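Local coordinates for D7 protein (Aedes aegypti, PDB 3DZT) that binds and sequesters host biogenic amines and eicosanoids, including serotonin, noradrenaline and cysteinyl leukotrienes, modulating blood feeding by the female mosquito, at residues 2-7 with 126-131; 145-150 with 272-277. All coordinates share one frame; numbering follows the deposited sequence.

Contact 1 (2-7 with 126-131). With EAH ((5S,7E,9E,11Z,14Z)-5-hydroxyicosa-7,9,11,14-tetraenoic acid), chain C.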
# COMPACT_ATOMS: atom_id res chain seq x y z
N GLY A 2 -6.32 4.73 10.02
CA GLY A 2 -6.71 3.45 10.65
C GLY A 2 -8.21 3.24 10.81
O GLY A 2 -8.99 4.19 10.62
N PRO A 3 -8.65 2.00 11.11
CA PRO A 3 -7.83 0.79 11.32
C PRO A 3 -7.34 0.20 9.99
O PRO A 3 -7.82 0.61 8.91
CB PRO A 3 -8.81 -0.17 11.99
CG PRO A 3 -10.13 0.19 11.34
CD PRO A 3 -10.09 1.69 11.20
N PHE A 4 -6.40 -0.74 10.07
CA PHE A 4 -5.74 -1.30 8.91
C PHE A 4 -5.97 -2.78 8.86
O PHE A 4 -5.81 -3.47 9.88
CB PHE A 4 -4.22 -1.02 8.97
CG PHE A 4 -3.87 0.44 9.05
CD1 PHE A 4 -3.97 1.26 7.92
CD2 PHE A 4 -3.48 1.02 10.27
CE1 PHE A 4 -3.64 2.61 7.98
CE2 PHE A 4 -3.16 2.36 10.34
CZ PHE A 4 -3.25 3.17 9.21
N ASP A 5 -6.36 -3.28 7.69
CA ASP A 5 -6.51 -4.71 7.48
C ASP A 5 -5.14 -5.35 7.15
O ASP A 5 -4.14 -4.61 7.09
CB ASP A 5 -7.63 -5.01 6.44
CG ASP A 5 -7.22 -4.70 5.00
OD1 ASP A 5 -6.01 -4.65 4.71
OD2 ASP A 5 -8.13 -4.49 4.15
N PRO A 6 -5.05 -6.69 7.03
CA PRO A 6 -3.74 -7.30 6.83
C PRO A 6 -2.98 -6.84 5.57
O PRO A 6 -1.75 -6.72 5.59
CB PRO A 6 -4.06 -8.80 6.75
CG PRO A 6 -5.33 -8.94 7.58
CD PRO A 6 -6.11 -7.71 7.17
N GLU A 7 -3.73 -6.58 4.50
CA GLU A 7 -3.13 -6.13 3.24
C GLU A 7 -2.61 -4.70 3.43
O GLU A 7 -1.57 -4.34 2.88
CB GLU A 7 -4.17 -6.19 2.11
CG GLU A 7 -3.66 -5.70 0.72
CD GLU A 7 -3.66 -4.20 0.57
OE1 GLU A 7 -4.43 -3.49 1.26
OE2 GLU A 7 -2.87 -3.70 -0.27
N ASN A 126 0.84 -8.51 17.18
CA ASN A 126 -0.46 -9.18 17.03
C ASN A 126 -1.54 -8.26 16.48
O ASN A 126 -2.27 -8.64 15.57
CB ASN A 126 -0.89 -9.78 18.38
CG ASN A 126 -0.05 -11.00 18.76
OD1 ASN A 126 0.84 -11.39 18.03
ND2 ASN A 126 -0.32 -11.58 19.91
N LEU A 127 -1.59 -7.05 17.03
CA LEU A 127 -2.64 -6.09 16.70
C LEU A 127 -2.54 -5.61 15.27
O LEU A 127 -3.56 -5.36 14.63
CB LEU A 127 -2.52 -4.86 17.59
CG LEU A 127 -3.48 -4.62 18.73
CD1 LEU A 127 -3.37 -3.15 19.13
CD2 LEU A 127 -4.94 -4.97 18.35
N PHE A 128 -1.31 -5.46 14.80
CA PHE A 128 -1.04 -4.83 13.50
C PHE A 128 -0.68 -5.83 12.40
O PHE A 128 0.03 -5.48 11.44
CB PHE A 128 -0.03 -3.68 13.65
CG PHE A 128 -0.63 -2.44 14.31
CD1 PHE A 128 -1.44 -1.57 13.56
CD2 PHE A 128 -0.43 -2.18 15.66
CE1 PHE A 128 -2.03 -0.45 14.14
CE2 PHE A 128 -1.03 -1.04 16.26
CZ PHE A 128 -1.85 -0.19 15.50
N HIS A 129 -1.21 -7.05 12.52
CA HIS A 129 -1.14 -8.05 11.44
C HIS A 129 0.30 -8.45 11.14
O HIS A 129 0.68 -8.66 9.99
CB HIS A 129 -1.87 -7.54 10.18
CG HIS A 129 -3.29 -7.14 10.46
ND1 HIS A 129 -4.20 -7.99 11.07
CD2 HIS A 129 -3.96 -6.00 10.19
CE1 HIS A 129 -5.36 -7.37 11.18
NE2 HIS A 129 -5.25 -6.17 10.63
N GLY A 130 1.07 -8.57 12.21
CA GLY A 130 2.46 -8.99 12.11
C GLY A 130 2.64 -10.46 12.48
O GLY A 130 3.70 -11.04 12.21
N ASN A 131 1.62 -11.03 13.11
CA ASN A 131 1.63 -12.43 13.56
C ASN A 131 1.15 -13.33 12.41
O ASN A 131 -0.03 -13.33 12.07
CB ASN A 131 0.75 -12.58 14.79
CG ASN A 131 0.79 -13.99 15.42
OD1 ASN A 131 0.64 -15.00 14.74
ND2 ASN A 131 0.92 -14.04 16.73
O1 EAH C . 0.75 -12.13 6.60
C1 EAH C . 1.83 -12.04 7.09
O2 EAH C . 2.75 -12.69 6.64
C2 EAH C . 2.09 -11.20 8.31
C3 EAH C . 3.57 -10.99 8.33
C4 EAH C . 3.98 -9.54 8.13
C5 EAH C . 5.29 -9.26 8.84
O3 EAH C . 5.18 -9.24 10.16
C6 EAH C . 6.00 -8.06 8.25
C7 EAH C . 7.20 -7.59 9.03
C8 EAH C . 7.12 -6.16 9.39
C9 EAH C . 8.07 -5.80 10.41
C10 EAH C . 7.81 -4.66 11.02
C11 EAH C . 8.83 -4.48 12.00
C12 EAH C . 8.81 -3.56 12.93
C13 EAH C . 7.73 -2.55 12.95
C14 EAH C . 8.31 -1.18 12.79
C15 EAH C . 8.20 -0.13 13.55
C16 EAH C . 7.43 -0.07 14.82
C17 EAH C . 5.99 0.29 14.59
C18 EAH C . 5.25 -1.00 14.57
C19 EAH C . 3.82 -0.99 15.02
C20 EAH C . 2.87 -0.40 14.05
O HOH W 1 0.24 -7.84 7.27
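Pro-6 and His-129 bring the two backbones together, their CA atoms 5.3 Å apart, where the lead into helix 6-20 passes the turn between helices 121-127 and 132-142. The proline ring lies over one face of the imidazole: Pro-6 CG stands 3.8 Å from the centroid of the His-129 ring and only 10° off its normal, a CH-pi contact. With chi1 at -55°, His-129 CG is anti to the carbonyl carbon, which sends the ring toward the loop before the helix. There its NE2 donates to Phe-4 O at 2.9 Å, but the N-H...O angle of 127° makes this bond weak. Alongside, Phe-4 CD2 meets Phe-128 CE1 at 4.4 Å, edge against edge, while the terminal C20 of the bound hydroxy fatty acid lies over one face of Phe-128. A water donates to both Pro-6 O and His-129 O, the latter at 2.9 Å, and so bridges the two backbones. The lipid hydroxyl O3 donates to Gly-130 O at 3.1 Å. The histidine bond is consistent with a proton on NE2, and the same turn that packs on Pro-6 supplies a carbonyl and an aromatic face to the N-terminal lipid pocket.

Contact 2 (145-150 with 272-277). With EAH ((5S,7E,9E,11Z,14Z)-5-hydroxyicosa-7,9,11,14-tetraenoic acid), chain C.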
# COMPACT_ATOMS: atom_id res chain seq x y z
N ASP A 145 -12.65 -11.47 -0.57
CA ASP A 145 -13.00 -10.08 -0.23
C ASP A 145 -11.79 -9.19 0.11
O ASP A 145 -11.91 -7.98 0.26
CB ASP A 145 -14.05 -10.06 0.90
CG ASP A 145 -15.32 -10.76 0.52
OD1 ASP A 145 -15.81 -10.54 -0.61
OD2 ASP A 145 -15.82 -11.53 1.35
N ILE A 146 -10.61 -9.79 0.17
CA ILE A 146 -9.37 -9.02 0.33
C ILE A 146 -8.31 -9.53 -0.64
O ILE A 146 -8.30 -10.72 -1.02
CB ILE A 146 -8.85 -9.13 1.80
CG1 ILE A 146 -7.82 -8.02 2.11
CG2 ILE A 146 -8.31 -10.55 2.08
CD1 ILE A 146 -7.40 -7.95 3.58
N ARG A 147 -7.41 -8.63 -1.06
CA ARG A 147 -6.28 -9.07 -1.87
C ARG A 147 -5.41 -10.00 -1.01
O ARG A 147 -5.01 -9.64 0.12
CB ARG A 147 -5.50 -7.86 -2.36
CG ARG A 147 -4.25 -8.21 -3.20
CD ARG A 147 -3.00 -8.24 -2.32
NE ARG A 147 -1.82 -8.60 -3.12
CZ ARG A 147 -0.65 -8.94 -2.58
NH1 ARG A 147 -0.47 -8.93 -1.26
NH2 ARG A 147 0.36 -9.29 -3.38
N GLN A 148 -5.14 -11.19 -1.54
CA GLN A 148 -4.42 -12.22 -0.78
C GLN A 148 -2.93 -12.07 -1.05
O GLN A 148 -2.52 -11.46 -2.03
CB GLN A 148 -4.88 -13.62 -1.23
CG GLN A 148 -6.32 -13.93 -0.86
CD GLN A 148 -6.50 -14.23 0.62
OE1 GLN A 148 -5.62 -14.81 1.27
NE2 GLN A 148 -7.66 -13.85 1.16
N LYS A 149 -2.10 -12.65 -0.19
CA LYS A 149 -0.65 -12.59 -0.43
C LYS A 149 -0.32 -13.26 -1.77
O LYS A 149 -0.95 -14.28 -2.12
CB LYS A 149 0.12 -13.27 0.71
CG LYS A 149 0.16 -12.38 1.97
CD LYS A 149 1.12 -12.88 3.06
CE LYS A 149 0.63 -14.22 3.59
NZ LYS A 149 1.53 -14.82 4.63
N LYS A 150 0.62 -12.66 -2.50
CA LYS A 150 1.08 -13.14 -3.83
C LYS A 150 0.01 -13.03 -4.94
O LYS A 150 0.16 -13.63 -6.01
CB LYS A 150 1.63 -14.58 -3.75
CG LYS A 150 2.70 -14.79 -2.66
CD LYS A 150 3.88 -13.84 -2.81
CE LYS A 150 5.08 -14.26 -1.92
NZ LYS A 150 4.69 -14.65 -0.52
N GLN A 272 1.85 -8.10 -7.59
CA GLN A 272 1.77 -9.55 -7.36
C GLN A 272 2.58 -10.04 -6.18
O GLN A 272 2.30 -11.11 -5.64
CB GLN A 272 2.18 -10.32 -8.61
CG GLN A 272 1.30 -10.01 -9.83
CD GLN A 272 1.79 -10.65 -11.12
OE1 GLN A 272 2.74 -11.45 -11.13
NE2 GLN A 272 1.13 -10.30 -12.22
N ILE A 273 3.62 -9.29 -5.81
CA ILE A 273 4.49 -9.71 -4.68
C ILE A 273 4.89 -8.42 -3.99
O ILE A 273 5.67 -7.65 -4.55
CB ILE A 273 5.78 -10.40 -5.16
CG1 ILE A 273 5.48 -11.48 -6.20
CG2 ILE A 273 6.57 -10.95 -3.92
CD1 ILE A 273 6.73 -12.05 -6.91
N TYR A 274 4.32 -8.15 -2.82
CA TYR A 274 4.61 -6.86 -2.17
C TYR A 274 6.08 -6.71 -1.84
O TYR A 274 6.61 -5.59 -1.90
CB TYR A 274 3.74 -6.63 -0.93
CG TYR A 274 2.33 -6.16 -1.28
CD1 TYR A 274 1.79 -6.33 -2.59
CD2 TYR A 274 1.52 -5.59 -0.30
CE1 TYR A 274 0.48 -5.88 -2.89
CE2 TYR A 274 0.23 -5.15 -0.60
CZ TYR A 274 -0.28 -5.32 -1.88
OH TYR A 274 -1.56 -4.89 -2.11
N ALA A 275 6.74 -7.83 -1.52
CA ALA A 275 8.20 -7.87 -1.30
C ALA A 275 9.06 -7.94 -2.59
O ALA A 275 10.24 -8.31 -2.52
CB ALA A 275 8.55 -9.05 -0.38
N PHE A 276 8.47 -7.59 -3.73
CA PHE A 276 9.10 -7.66 -5.07
C PHE A 276 10.58 -7.27 -5.08
O PHE A 276 11.42 -8.01 -5.63
CB PHE A 276 8.34 -6.74 -6.02
CG PHE A 276 8.74 -6.87 -7.48
CD1 PHE A 276 8.17 -7.85 -8.29
CD2 PHE A 276 9.65 -5.96 -8.05
CE1 PHE A 276 8.55 -7.97 -9.65
CE2 PHE A 276 10.02 -6.06 -9.40
CZ PHE A 276 9.46 -7.07 -10.19
N ASN A 277 10.86 -6.11 -4.49
CA ASN A 277 12.20 -5.50 -4.48
C ASN A 277 13.02 -5.71 -3.21
O ASN A 277 14.14 -5.20 -3.11
CB ASN A 277 12.04 -3.99 -4.73
CG ASN A 277 11.85 -3.67 -6.17
OD1 ASN A 277 12.52 -4.23 -7.03
ND2 ASN A 277 10.93 -2.74 -6.46
O1 EAH C . 0.75 -12.13 6.60
C1 EAH C . 1.83 -12.04 7.09
O2 EAH C . 2.75 -12.69 6.64
C2 EAH C . 2.09 -11.20 8.31
C3 EAH C . 3.57 -10.99 8.33
C4 EAH C . 3.98 -9.54 8.13
C5 EAH C . 5.29 -9.26 8.84
O3 EAH C . 5.18 -9.24 10.16
C6 EAH C . 6.00 -8.06 8.25
C7 EAH C . 7.20 -7.59 9.03
C8 EAH C . 7.12 -6.16 9.39
C9 EAH C . 8.07 -5.80 10.41
C10 EAH C . 7.81 -4.66 11.02
C11 EAH C . 8.83 -4.48 12.00
C12 EAH C . 8.81 -3.56 12.93
C13 EAH C . 7.73 -2.55 12.95
C14 EAH C . 8.31 -1.18 12.79
C15 EAH C . 8.20 -0.13 13.55
C16 EAH C . 7.43 -0.07 14.82
C17 EAH C . 5.99 0.29 14.59
C18 EAH C . 5.25 -1.00 14.57
C19 EAH C . 3.82 -0.99 15.02
C20 EAH C . 2.87 -0.40 14.05
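Arg-147 lays its guanidinium flat on the ring of Tyr-274, with centres 3.7 Å apart and planes inclined by 13°. Tyr-274 CE1 sits under the middle of the guanidinium, 3.3 Å from Arg-147 CZ, and in return Arg-147 NH1 stands over the centre of the ring. Arg-147 CZ lies 3.8 Å from the centroid of the Tyr-274 ring, 30° off the normal, so the stack is also a cation-pi pair. The two side chains run in opposite directions, bringing Arg-147 CD beside the phenol oxygen; the bend of the arginine at chi2 (-94°) turns its end onto the ring. Its polar rim is held by NE donating to Gln-151 O and, weakly, by NH2 to Ser-271 O. Tyr-274 OH is hydrogen-bonded to Glu-7 OE2, which may enrich the ring under the cation, though a salt bridge to Arg-198 would offset this. Nearer the surface, Lys-150 CA approaches Gln-272 O at 3.0 Å in a CA-H...O contact, and the Lys-150 chain passes obliquely over Ile-273, its CD 4.1 Å from Ile-273 CG2. Lys-149 faces the lipid instead, its NZ donating to carboxylate O2 of the fatty acid at 3.2 Å and more weakly to O1. The contact joins the connection between helices 132-142 and 153-161 to the chain leaving helix 257-271; Arg-147 packs on Leu-10 of helix 6-20, and both side chains of the stack touch Tyr-153 of helix 153-161.

In the fold
Contact 1 is buried and contact 2 lies at the surface, with centres about 15 Å apart, yet they meet through helix 6-20. The tyrosine-glutamate hydrogen bond is the polar bridge between them, and Pro-6 of contact 1 packs on Ile-146 of contact 2. Both also touch the same fatty acid, at different places: residues 126-131 meet its hydroxyl and tail, whereas 145-150 supply a lysine for its carboxylate. Contact 1 relies on apolar packing, an imidazole and a bridging water; contact 2, between two loops, relies on a charged group stacked on an aromatic ring. Contact 2 also approaches the amine site, since Gln-272 is hydrogen-bonded to the noradrenaline-binding Glu-268.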